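Local coordinates for uncharacterized conserved protein of COG5135 (Nostoc punctiforme, PDB 2I51) that binds flavin mononucleotide and is related to pyridoxamine 5'-phosphate oxidase, although its own reaction and substrate are not established, at residues N18-Y23 / F81-E86; A112-L117 / I149-N154; F125-P130 / F141-P146. All blocks are in the same frame, centred on the assembly; numbering follows the deposited sequence.

Interaction 1: residues N18-Y23 / F81-E86. With EDO (1,2-ethanediol), chain D.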
loop_
_atom_site.group_PDB
_atom_site.type_symbol
_atom_site.label_atom_id
_atom_site.label_comp_id
_atom_site.label_asym_id
_atom_site.label_seq_id
_atom_site.Cartn_x
_atom_site.Cartn_y
_atom_site.Cartn_z
ATOM N N ASN A 18 -18.387 4.811 -3.900
ATOM C CA ASN A 18 -17.909 3.563 -3.294
ATOM C C ASN A 18 -18.511 3.274 -1.921
ATOM O O ASN A 18 -18.045 2.375 -1.220
ATOM C CB ASN A 18 -16.373 3.520 -3.238
ATOM C CG ASN A 18 -15.753 3.361 -4.588
ATOM O OD1 ASN A 18 -15.358 2.248 -4.952
ATOM N ND2 ASN A 18 -15.656 4.424 -5.356
ATOM N N ARG A 19 -19.550 4.008 -1.532
ATOM C CA ARG A 19 -20.098 3.946 -0.186
ATOM C C ARG A 19 -20.705 2.565 0.142
ATOM O O ARG A 19 -20.849 2.293 1.348
ATOM C CB ARG A 19 -21.115 5.058 0.013
ATOM C CG ARG A 19 -22.364 4.927 -0.735
ATOM C CD ARG A 19 -23.217 6.209 -0.586
ATOM N NE ARG A 19 -24.493 6.094 -1.249
ATOM C CZ ARG A 19 -24.709 6.135 -2.551
ATOM N NH1 ARG A 19 -23.745 6.334 -3.440
ATOM N NH2 ARG A 19 -25.958 6.011 -2.997
ATOM N N SER A 20 -21.017 1.751 -0.862
ATOM C CA SER A 20 -21.606 0.398 -0.624
ATOM C C SER A 20 -20.515 -0.553 -0.116
ATOM O O SER A 20 -20.840 -1.656 0.349
ATOM C CB SER A 20 -22.223 -0.172 -1.883
ATOM O OG SER A 20 -21.308 -0.356 -2.926
ATOM N N LEU A 21 -19.244 -0.173 -0.269
ATOM C CA LEU A 21 -18.115 -1.030 0.147
ATOM C C LEU A 21 -17.465 -0.471 1.383
ATOM O O LEU A 21 -16.811 0.591 1.328
ATOM C CB LEU A 21 -17.111 -1.143 -0.961
ATOM C CG LEU A 21 -17.606 -1.525 -2.348
ATOM C CD1 LEU A 21 -16.431 -1.451 -3.337
ATOM C CD2 LEU A 21 -18.265 -2.915 -2.372
ATOM N N VAL A 22 -17.600 -1.161 2.518
ATOM C CA VAL A 22 -16.998 -0.674 3.763
ATOM C C VAL A 22 -15.494 -0.415 3.592
ATOM O O VAL A 22 -14.907 0.553 4.117
ATOM C CB VAL A 22 -17.207 -1.659 4.941
ATOM C CG1 VAL A 22 -16.410 -1.207 6.203
ATOM C CG2 VAL A 22 -18.692 -1.789 5.256
ATOM N N TYR A 23 -14.875 -1.311 2.832
ATOM C CA TYR A 23 -13.454 -1.307 2.631
ATOM C C TYR A 23 -12.900 -0.266 1.647
ATOM O O TYR A 23 -11.698 -0.150 1.417
ATOM C CB TYR A 23 -12.981 -2.710 2.225
ATOM C CG TYR A 23 -13.778 -3.391 1.133
ATOM C CD1 TYR A 23 -13.434 -3.214 -0.183
ATOM C CD2 TYR A 23 -14.823 -4.253 1.435
ATOM C CE1 TYR A 23 -14.111 -3.849 -1.164
ATOM C CE2 TYR A 23 -15.463 -4.957 0.460
ATOM C CZ TYR A 23 -15.132 -4.748 -0.842
ATOM O OH TYR A 23 -15.817 -5.455 -1.834
ATOM N N PHE A 81 -10.078 2.596 -5.133
ATOM C CA PHE A 81 -11.537 2.584 -5.016
ATOM C C PHE A 81 -12.087 1.566 -5.988
ATOM O O PHE A 81 -12.097 1.775 -7.178
ATOM C CB PHE A 81 -12.075 3.975 -5.340
ATOM C CG PHE A 81 -11.854 4.969 -4.245
ATOM C CD1 PHE A 81 -12.753 5.110 -3.228
ATOM C CD2 PHE A 81 -10.706 5.749 -4.219
ATOM C CE1 PHE A 81 -12.552 6.066 -2.196
ATOM C CE2 PHE A 81 -10.467 6.656 -3.208
ATOM C CZ PHE A 81 -11.397 6.850 -2.211
ATOM N N PRO A 82 -12.526 0.401 -5.467
ATOM C CA PRO A 82 -12.822 -0.693 -6.363
ATOM C C PRO A 82 -14.037 -0.591 -7.245
ATOM O O PRO A 82 -14.040 -1.163 -8.335
ATOM C CB PRO A 82 -12.914 -1.910 -5.424
ATOM C CG PRO A 82 -12.305 -1.553 -4.233
ATOM C CD PRO A 82 -12.528 -0.026 -4.061
ATOM N N ASN A 83 -15.049 0.172 -6.839
ATOM C CA ASN A 83 -16.268 0.262 -7.638
ATOM C C ASN A 83 -16.085 1.195 -8.835
ATOM O O ASN A 83 -16.713 1.061 -9.854
ATOM C CB ASN A 83 -17.403 0.856 -6.815
ATOM C CG ASN A 83 -18.338 -0.151 -6.269
ATOM O OD1 ASN A 83 -18.187 -1.348 -6.484
ATOM N ND2 ASN A 83 -19.342 0.342 -5.532
ATOM N N THR A 84 -15.248 2.206 -8.674
ATOM C CA THR A 84 -14.995 3.163 -9.722
ATOM C C THR A 84 -13.647 3.000 -10.410
ATOM O O THR A 84 -13.385 3.708 -11.374
ATOM C CB THR A 84 -15.109 4.585 -9.168
ATOM O OG1 THR A 84 -14.278 4.710 -8.025
ATOM C CG2 THR A 84 -16.590 4.892 -8.759
ATOM N N ARG A 85 -12.832 2.043 -9.955
ATOM C CA ARG A 85 -11.547 1.723 -10.625
ATOM C C ARG A 85 -10.653 2.974 -10.733
ATOM O O ARG A 85 -10.127 3.312 -11.792
ATOM C CB ARG A 85 -11.782 1.060 -11.982
ATOM C CG ARG A 85 -12.598 -0.217 -11.894
ATOM C CD ARG A 85 -12.734 -0.908 -13.285
ATOM N NE ARG A 85 -11.446 -1.348 -13.811
ATOM C CZ ARG A 85 -10.962 -1.129 -15.036
ATOM N NH1 ARG A 85 -11.641 -0.486 -16.010
ATOM N NH2 ARG A 85 -9.758 -1.590 -15.306
ATOM N N GLU A 86 -10.484 3.663 -9.595
ATOM C CA GLU A 86 -9.617 4.834 -9.528
ATOM C C GLU A 86 -8.658 4.761 -8.364
ATOM O O GLU A 86 -8.977 4.128 -7.348
ATOM C CB GLU A 86 -10.442 6.112 -9.498
ATOM C CG GLU A 86 -11.251 6.290 -8.310
ATOM C CD GLU A 86 -12.265 7.450 -8.465
ATOM O OE1 GLU A 86 -11.852 8.588 -8.769
ATOM O OE2 GLU A 86 -13.462 7.207 -8.208
HETATM C C1 EDO D . -19.922 2.027 -9.932
HETATM O O1 EDO D . -19.225 2.907 -10.820
HETATM C C2 EDO D . -20.740 2.826 -8.935
HETATM O O2 EDO D . -20.886 4.151 -9.434
#
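The Phe-81 ring has the CB of Asn-18 at its edge, in plane, while the Asn-18 amide lies oblique to it, the two planes 60° apart. The Tyr-23 ring carries Leu-21 CB over the centre of one face and takes Pro-82 CG at its edge. The Asn-18 amide is the polar centre of the contact. Its CG stands beside the backbone N, anti to the carbonyl carbon (chi1 -70°), and this carries the amide across to the 81-86 turn. Asn-18 OD1 accepts the backbone N-H of Asn-83 at 2.8 Å, with the donor tilted 18° from the carbonyl plane. Asn-18 ND2 gives a straighter bond to Thr-84 OG1 at 3.0 Å, almost in the amide plane. Asn-18 ND2 also donates to Ala-14 O, in helix 8-17. Both ends of the amide are thus gripped, which should fix its flip. Thr-84 OG1 in turn donates to Glu-86 OE2 at 2.6 Å, and that carboxylate forms a salt bridge with Arg-17. With an alanine here in place of Asn-18 the amide is gone, and the Asn-83 N-H would probably lose its acceptor and the Thr-84 hydroxyl its donor. Beside the amide, Leu-21 CD1 packs 4.1 Å from Pro-82 CB and also touches the Asn-83 amide. Tyr-23 OH bonds to Tyr-23 OH of the second subunit, where Pro-82 also packs, and so the apolar edge of the contact belongs to the dimer interface. Within 81-86, Phe-81 is paired with two residues in a row, Arg-85 and Glu-86. This is a G1 beta bulge in the hairpin of strands 74-81 and 86-97, here tied to the end of helix 8-17 in the FMN-binding fold of the pyridoxamine 5'-phosphate oxidase family.

Interaction 2: residues A112-L117 / I149-N154; sequences AMWQEL and IEPVPN. With EDO (1,2-ethanediol), chain E.
The last turn of helix 107-116 meets the irregular segment 149-154 at Trp-114 and Gln-115, with the CA atoms of Gln-115 and Ile-149 5.6 Å apart and those of Trp-114 and Pro-151 5.9 Å apart. Trp-114 supplies most of the helix's side of the contact. Its CG lies anti to the backbone N (chi1 178°), and the indole reaches out from the helix and turns one face to 149-154. Pro-151 CA sits over the five-membered ring, 3.5 Å from its centroid and only 5° off the normal. This is a CH-pi contact. Pro-151 CB follows it onto Trp-114 CG at 3.8 Å. At the far end of the indole, Val-152 crosses at about a right angle and sets its CG2 against Trp-114 CH2. The Trp-114 N-H is not spent on this segment: NE1 bonds to the carbonyl of Asp-147, just before it. Phe-155 adds an edge-to-face ring contact. Gln-115 makes the polar link. Its extended chain brings NE2 to Ile-149 O at 2.9 Å, with an N-H...O angle of 176°. The acceptor lies in the Gln-115 amide plane, and the donor lies on a carbonyl lone pair. The other end of the amide, OE1, accepts from O2 of a 1,2-ethanediol at 2.6 Å. That diol, probably from the crystallisation liquor, also bonds through O1 to Glu-116 OE2. The chemistry is therefore mixed: an indole face covered by proline and valine, with one straight amide bond beside it, made by the exposed Gln-115. One cost is visible, since Val-152 N is buried over the indole with no partner in the model.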
loop_
_atom_site.group_PDB
_atom_site.type_symbol
_atom_site.label_atom_id
_atom_site.label_comp_id
_atom_site.label_asym_id
_atom_site.label_seq_id
_atom_site.Cartn_x
_atom_site.Cartn_y
_atom_site.Cartn_z
ATOM N N ALA A 112 -11.045 14.833 20.243
ATOM C CA ALA A 112 -12.228 14.677 19.439
ATOM C C ALA A 112 -12.220 13.353 18.706
ATOM O O ALA A 112 -13.235 12.674 18.642
ATOM C CB ALA A 112 -12.359 15.861 18.429
HETATM N N MSE A 113 -11.087 13.006 18.091
HETATM C CA MSE A 113 -11.021 11.738 17.380
HETATM C C MSE A 113 -11.316 10.562 18.311
HETATM O O MSE A 113 -12.081 9.643 17.986
HETATM C CB MSE A 113 -9.676 11.593 16.717
HETATM C CG MSE A 113 -9.383 10.296 15.980
HETATM SE SE MSE A 113 -10.092 10.270 14.165
HETATM C CE MSE A 113 -11.698 9.560 14.628
ATOM N N TRP A 114 -10.651 10.548 19.461
ATOM C CA TRP A 114 -10.876 9.502 20.466
ATOM C C TRP A 114 -12.348 9.348 20.779
ATOM O O TRP A 114 -12.889 8.244 20.859
ATOM C CB TRP A 114 -10.115 9.878 21.769
ATOM C CG TRP A 114 -10.314 8.901 22.872
ATOM C CD1 TRP A 114 -11.078 9.091 23.998
ATOM C CD2 TRP A 114 -9.729 7.612 22.997
ATOM N NE1 TRP A 114 -10.974 8.006 24.820
ATOM C CE2 TRP A 114 -10.157 7.074 24.234
ATOM C CE3 TRP A 114 -8.900 6.849 22.189
ATOM C CZ2 TRP A 114 -9.761 5.842 24.675
ATOM C CZ3 TRP A 114 -8.500 5.601 22.654
ATOM C CH2 TRP A 114 -8.947 5.118 23.876
ATOM N N GLN A 115 -13.004 10.475 21.033
ATOM C CA GLN A 115 -14.400 10.485 21.423
ATOM C C GLN A 115 -15.347 10.004 20.304
ATOM O O GLN A 115 -16.420 9.450 20.612
ATOM C CB GLN A 115 -14.785 11.872 21.885
ATOM C CG GLN A 115 -14.105 12.211 23.213
ATOM C CD GLN A 115 -14.512 13.560 23.726
ATOM O OE1 GLN A 115 -15.323 14.242 23.082
ATOM N NE2 GLN A 115 -13.923 14.007 24.833
ATOM N N GLU A 116 -14.951 10.221 19.057
ATOM C CA GLU A 116 -15.747 9.846 17.907
ATOM C C GLU A 116 -15.668 8.374 17.575
ATOM O O GLU A 116 -16.493 7.838 16.790
ATOM C CB GLU A 116 -15.280 10.703 16.698
ATOM C CG GLU A 116 -15.688 12.136 16.843
ATOM C CD GLU A 116 -14.955 13.178 15.983
ATOM O OE1 GLU A 116 -14.148 12.787 15.121
ATOM O OE2 GLU A 116 -15.223 14.405 16.181
ATOM N N LEU A 117 -14.665 7.691 18.085
ATOM C CA LEU A 117 -14.527 6.279 17.853
ATOM C C LEU A 117 -15.658 5.442 18.436
ATOM O O LEU A 117 -16.343 5.843 19.372
ATOM C CB LEU A 117 -13.220 5.768 18.433
ATOM C CG LEU A 117 -11.937 6.383 17.864
ATOM C CD1 LEU A 117 -10.759 5.751 18.593
ATOM C CD2 LEU A 117 -11.799 6.169 16.360
ATOM N N ILE A 149 -14.072 9.471 27.085
ATOM C CA ILE A 149 -13.896 10.921 27.002
ATOM C C ILE A 149 -12.408 11.295 26.852
ATOM O O ILE A 149 -12.030 12.247 26.157
ATOM C CB ILE A 149 -14.487 11.619 28.258
ATOM C CG1 ILE A 149 -15.957 11.265 28.401
ATOM C CG2 ILE A 149 -14.262 13.132 28.264
ATOM C CD1 ILE A 149 -16.782 11.609 27.230
ATOM N N GLU A 150 -11.534 10.564 27.563
ATOM C CA GLU A 150 -10.137 10.940 27.755
ATOM C C GLU A 150 -9.222 9.910 27.132
ATOM O O GLU A 150 -9.227 8.763 27.561
ATOM C CB GLU A 150 -9.864 11.030 29.262
ATOM C CG GLU A 150 -10.832 11.975 29.971
ATOM C CD GLU A 150 -10.385 12.573 31.267
ATOM O OE1 GLU A 150 -9.236 12.365 31.720
ATOM O OE2 GLU A 150 -11.176 13.327 31.886
ATOM N N PRO A 151 -8.436 10.256 26.120
ATOM C CA PRO A 151 -7.625 9.274 25.414
ATOM C C PRO A 151 -6.565 8.626 26.261
ATOM O O PRO A 151 -5.978 9.267 27.118
ATOM C CB PRO A 151 -7.009 10.064 24.251
ATOM C CG PRO A 151 -7.133 11.482 24.621
ATOM C CD PRO A 151 -8.332 11.612 25.521
ATOM N N VAL A 152 -6.280 7.348 25.966
ATOM C CA VAL A 152 -5.219 6.628 26.662
ATOM C C VAL A 152 -3.860 7.038 26.089
ATOM O O VAL A 152 -3.783 7.521 24.966
ATOM C CB VAL A 152 -5.461 5.101 26.564
ATOM C CG1 VAL A 152 -6.773 4.703 27.258
ATOM C CG2 VAL A 152 -5.430 4.654 25.117
ATOM N N PRO A 153 -2.794 6.863 26.868
ATOM C CA PRO A 153 -1.508 7.412 26.463
ATOM C C PRO A 153 -0.939 6.840 25.202
ATOM O O PRO A 153 -0.206 7.535 24.519
ATOM C CB PRO A 153 -0.590 7.075 27.624
ATOM C CG PRO A 153 -1.467 6.828 28.769
ATOM C CD PRO A 153 -2.760 6.333 28.238
ATOM N N ASN A 154 -1.328 5.625 24.824
ATOM C CA ASN A 154 -0.827 5.024 23.609
ATOM C C ASN A 154 -1.706 5.303 22.383
ATOM O O ASN A 154 -1.424 4.806 21.305
ATOM C CB ASN A 154 -0.630 3.534 23.762
ATOM C CG ASN A 154 -1.875 2.793 24.205
ATOM O OD1 ASN A 154 -2.481 3.142 25.230
ATOM N ND2 ASN A 154 -2.222 1.731 23.505
HETATM C C1 EDO E . -16.077 14.447 19.127
HETATM O O1 EDO E . -16.939 14.976 18.111
HETATM C C2 EDO E . -16.310 15.187 20.428
HETATM O O2 EDO E . -17.178 14.378 21.219
#

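Interaction 3: residues F125-P130 / F141-P146. With EDO (1,2-ethanediol), chain U.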
loop_
_atom_site.group_PDB
_atom_site.type_symbol
_atom_site.label_atom_id
_atom_site.label_comp_id
_atom_site.label_asym_id
_atom_site.label_seq_id
_atom_site.Cartn_x
_atom_site.Cartn_y
_atom_site.Cartn_z
ATOM N N PHE A 125 -6.897 -0.308 21.965
ATOM C CA PHE A 125 -5.724 0.327 22.544
ATOM C C PHE A 125 -5.354 -0.296 23.902
ATOM O O PHE A 125 -4.248 -0.069 24.387
ATOM C CB PHE A 125 -5.938 1.847 22.613
ATOM C CG PHE A 125 -5.938 2.471 21.238
ATOM C CD1 PHE A 125 -4.749 2.847 20.633
ATOM C CD2 PHE A 125 -7.108 2.524 20.490
ATOM C CE1 PHE A 125 -4.723 3.315 19.370
ATOM C CE2 PHE A 125 -7.090 2.979 19.194
ATOM C CZ PHE A 125 -5.873 3.383 18.618
ATOM N N GLY A 126 -6.241 -1.141 24.456
ATOM C CA GLY A 126 -5.940 -1.885 25.665
ATOM C C GLY A 126 -5.425 -3.287 25.444
ATOM O O GLY A 126 -5.179 -4.030 26.406
ATOM N N TRP A 127 -5.228 -3.657 24.193
ATOM C CA TRP A 127 -4.691 -4.982 23.845
ATOM C C TRP A 127 -3.198 -5.099 24.168
ATOM O O TRP A 127 -2.511 -4.107 24.380
ATOM C CB TRP A 127 -4.916 -5.260 22.358
ATOM C CG TRP A 127 -6.329 -5.570 21.976
ATOM C CD1 TRP A 127 -7.426 -5.610 22.786
ATOM C CD2 TRP A 127 -6.786 -5.886 20.667
ATOM N NE1 TRP A 127 -8.542 -5.914 22.046
ATOM C CE2 TRP A 127 -8.171 -6.093 20.736
ATOM C CE3 TRP A 127 -6.142 -6.000 19.429
ATOM C CZ2 TRP A 127 -8.928 -6.432 19.641
ATOM C CZ3 TRP A 127 -6.901 -6.300 18.332
ATOM C CH2 TRP A 127 -8.277 -6.543 18.445
ATOM N N PRO A 128 -2.697 -6.336 24.298
ATOM C CA PRO A 128 -1.285 -6.477 24.600
ATOM C C PRO A 128 -0.364 -5.951 23.524
ATOM O O PRO A 128 -0.807 -5.694 22.415
ATOM C CB PRO A 128 -1.102 -7.990 24.805
ATOM C CG PRO A 128 -2.299 -8.624 24.304
ATOM C CD PRO A 128 -3.415 -7.612 24.255
ATOM N N TYR A 129 0.898 -5.772 23.902
ATOM C CA TYR A 129 1.901 -5.063 23.119
ATOM C C TYR A 129 2.029 -5.631 21.693
ATOM O O TYR A 129 2.386 -6.778 21.511
ATOM C CB TYR A 129 3.253 -5.130 23.811
ATOM C CG TYR A 129 4.163 -3.983 23.481
ATOM C CD1 TYR A 129 4.750 -3.874 22.234
ATOM C CD2 TYR A 129 4.445 -3.009 24.415
ATOM C CE1 TYR A 129 5.595 -2.817 21.925
ATOM C CE2 TYR A 129 5.292 -1.942 24.107
ATOM C CZ TYR A 129 5.846 -1.861 22.861
ATOM O OH TYR A 129 6.682 -0.821 22.525
ATOM N N PRO A 130 1.710 -4.818 20.685
ATOM C CA PRO A 130 1.714 -5.321 19.324
ATOM C C PRO A 130 3.067 -5.856 18.908
ATOM O O PRO A 130 4.108 -5.261 19.230
ATOM C CB PRO A 130 1.355 -4.093 18.487
ATOM C CG PRO A 130 1.694 -2.952 19.306
ATOM C CD PRO A 130 1.378 -3.389 20.728
ATOM N N PHE A 141 -7.482 -9.833 25.515
ATOM C CA PHE A 141 -8.075 -9.113 24.392
ATOM C C PHE A 141 -9.486 -8.615 24.661
ATOM O O PHE A 141 -10.110 -8.025 23.773
ATOM C CB PHE A 141 -8.013 -9.998 23.139
ATOM C CG PHE A 141 -6.616 -10.207 22.676
ATOM C CD1 PHE A 141 -6.028 -9.291 21.819
ATOM C CD2 PHE A 141 -5.852 -11.280 23.128
ATOM C CE1 PHE A 141 -4.722 -9.420 21.417
ATOM C CE2 PHE A 141 -4.549 -11.409 22.742
ATOM C CZ PHE A 141 -3.985 -10.479 21.851
ATOM N N GLU A 142 -9.929 -8.786 25.910
ATOM C CA GLU A 142 -11.261 -8.390 26.373
ATOM C C GLU A 142 -11.165 -7.477 27.579
ATOM O O GLU A 142 -11.818 -7.705 28.571
ATOM C CB GLU A 142 -12.061 -9.649 26.769
ATOM C CG GLU A 142 -12.231 -10.631 25.614
ATOM C CD GLU A 142 -12.891 -11.946 26.001
ATOM O OE1 GLU A 142 -12.986 -12.267 27.208
ATOM O OE2 GLU A 142 -13.274 -12.691 25.067
ATOM N N PRO A 143 -10.339 -6.407 27.478
ATOM C CA PRO A 143 -10.272 -5.495 28.623
ATOM C C PRO A 143 -11.563 -4.703 28.795
ATOM O O PRO A 143 -12.342 -4.602 27.861
ATOM C CB PRO A 143 -9.123 -4.560 28.233
ATOM C CG PRO A 143 -9.163 -4.513 26.801
ATOM C CD PRO A 143 -9.494 -5.948 26.363
ATOM N N SER A 144 -11.789 -4.125 29.965
ATOM C CA SER A 144 -12.920 -3.204 30.159
ATOM C C SER A 144 -12.683 -1.996 29.278
ATOM O O SER A 144 -11.547 -1.606 29.036
ATOM C CB SER A 144 -12.929 -2.739 31.595
ATOM O OG SER A 144 -14.175 -2.201 31.974
ATOM N N PRO A 145 -13.765 -1.375 28.781
ATOM C CA PRO A 145 -13.574 -0.239 27.885
ATOM C C PRO A 145 -12.827 0.857 28.577
ATOM O O PRO A 145 -13.055 1.109 29.744
ATOM C CB PRO A 145 -15.016 0.286 27.692
ATOM C CG PRO A 145 -15.770 -0.219 28.876
ATOM C CD PRO A 145 -15.198 -1.594 29.056
ATOM N N PRO A 146 -11.944 1.548 27.850
ATOM C CA PRO A 146 -11.331 2.705 28.460
ATOM C C PRO A 146 -12.303 3.884 28.609
ATOM O O PRO A 146 -13.417 3.886 28.053
ATOM C CB PRO A 146 -10.193 3.031 27.506
ATOM C CG PRO A 146 -10.680 2.627 26.246
ATOM C CD PRO A 146 -11.460 1.345 26.493
HETATM C C1 EDO U . 4.395 -4.918 15.300
HETATM O O1 EDO U . 5.333 -4.262 16.180
HETATM C C2 EDO U . 3.284 -3.911 15.196
HETATM O O2 EDO U . 4.048 -2.760 15.037
#
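Trp-127 and Phe-141 meet in a T-shaped (edge-to-face) pair that joins two proline-rich loop segments, both in the long connection between helix 119-123 and strand 155-169. Neither segment is a regular helix or strand, and the fit rests on ring shape. The Phe-141 edge is the bump. Its CD1 stands over the indole face, offset toward the rim and 3.7 Å from Trp-127 CD2. The two ring planes are 70° apart, and the centroids of the five-membered ring and the phenyl are 5.1 Å apart. Phe-141 CG stands beside the backbone N (chi1 -68°), which swings the ring toward the indole. Pro-128 is the second bump. It crosses Phe-141 at about a right angle and puts CD over one face of the phenyl, a CH-pi contact 3.9 Å from the centroid. The phenyl ring thus sits in the angle between indole and proline, its edge toward the indole and one face under Pro-128. Pro-143 packs at the indole edge, its CD near Trp-127 CD1, and its CG lies 4.0 Å from Gly-126 O. Gly-126 suits this place, because a CB on it would point toward the Pro-143 ring and come tight against CG. Outside the pair, Arg-134 makes a cation-pi contact with Phe-141, and Pro-174 of the second subunit packs on both aromatic residues. The contact therefore takes part in the dimer interface. Near the polar end of the indole, Trp-127 NE1 lies 3.1 Å from Phe-141 O. The shortest apolar approach is that of Pro-128 CG to Phe-141 CZ, at 3.5 Å.

From the N terminus, interaction 1 comes first. It closes the run from the end of helix 8-17 to the 74-81/86-97 hairpin turn, and it is complete before the other two open. Interaction 2 then joins helix 107-116 to the segment leading into strand 155-169. Interaction 3 lies wholly within that loop, pinching the connection after helix 119-123. These two contacts touch: Asn-154 ND2 probably bonds to Phe-125 O, and Pro-146 packs on Trp-114 and Val-152. Interaction 1 stands apart, its centre about 28 Å from that of interaction 2 and 31 Å from that of interaction 3. Interactions 1 and 3 both touch the second subunit.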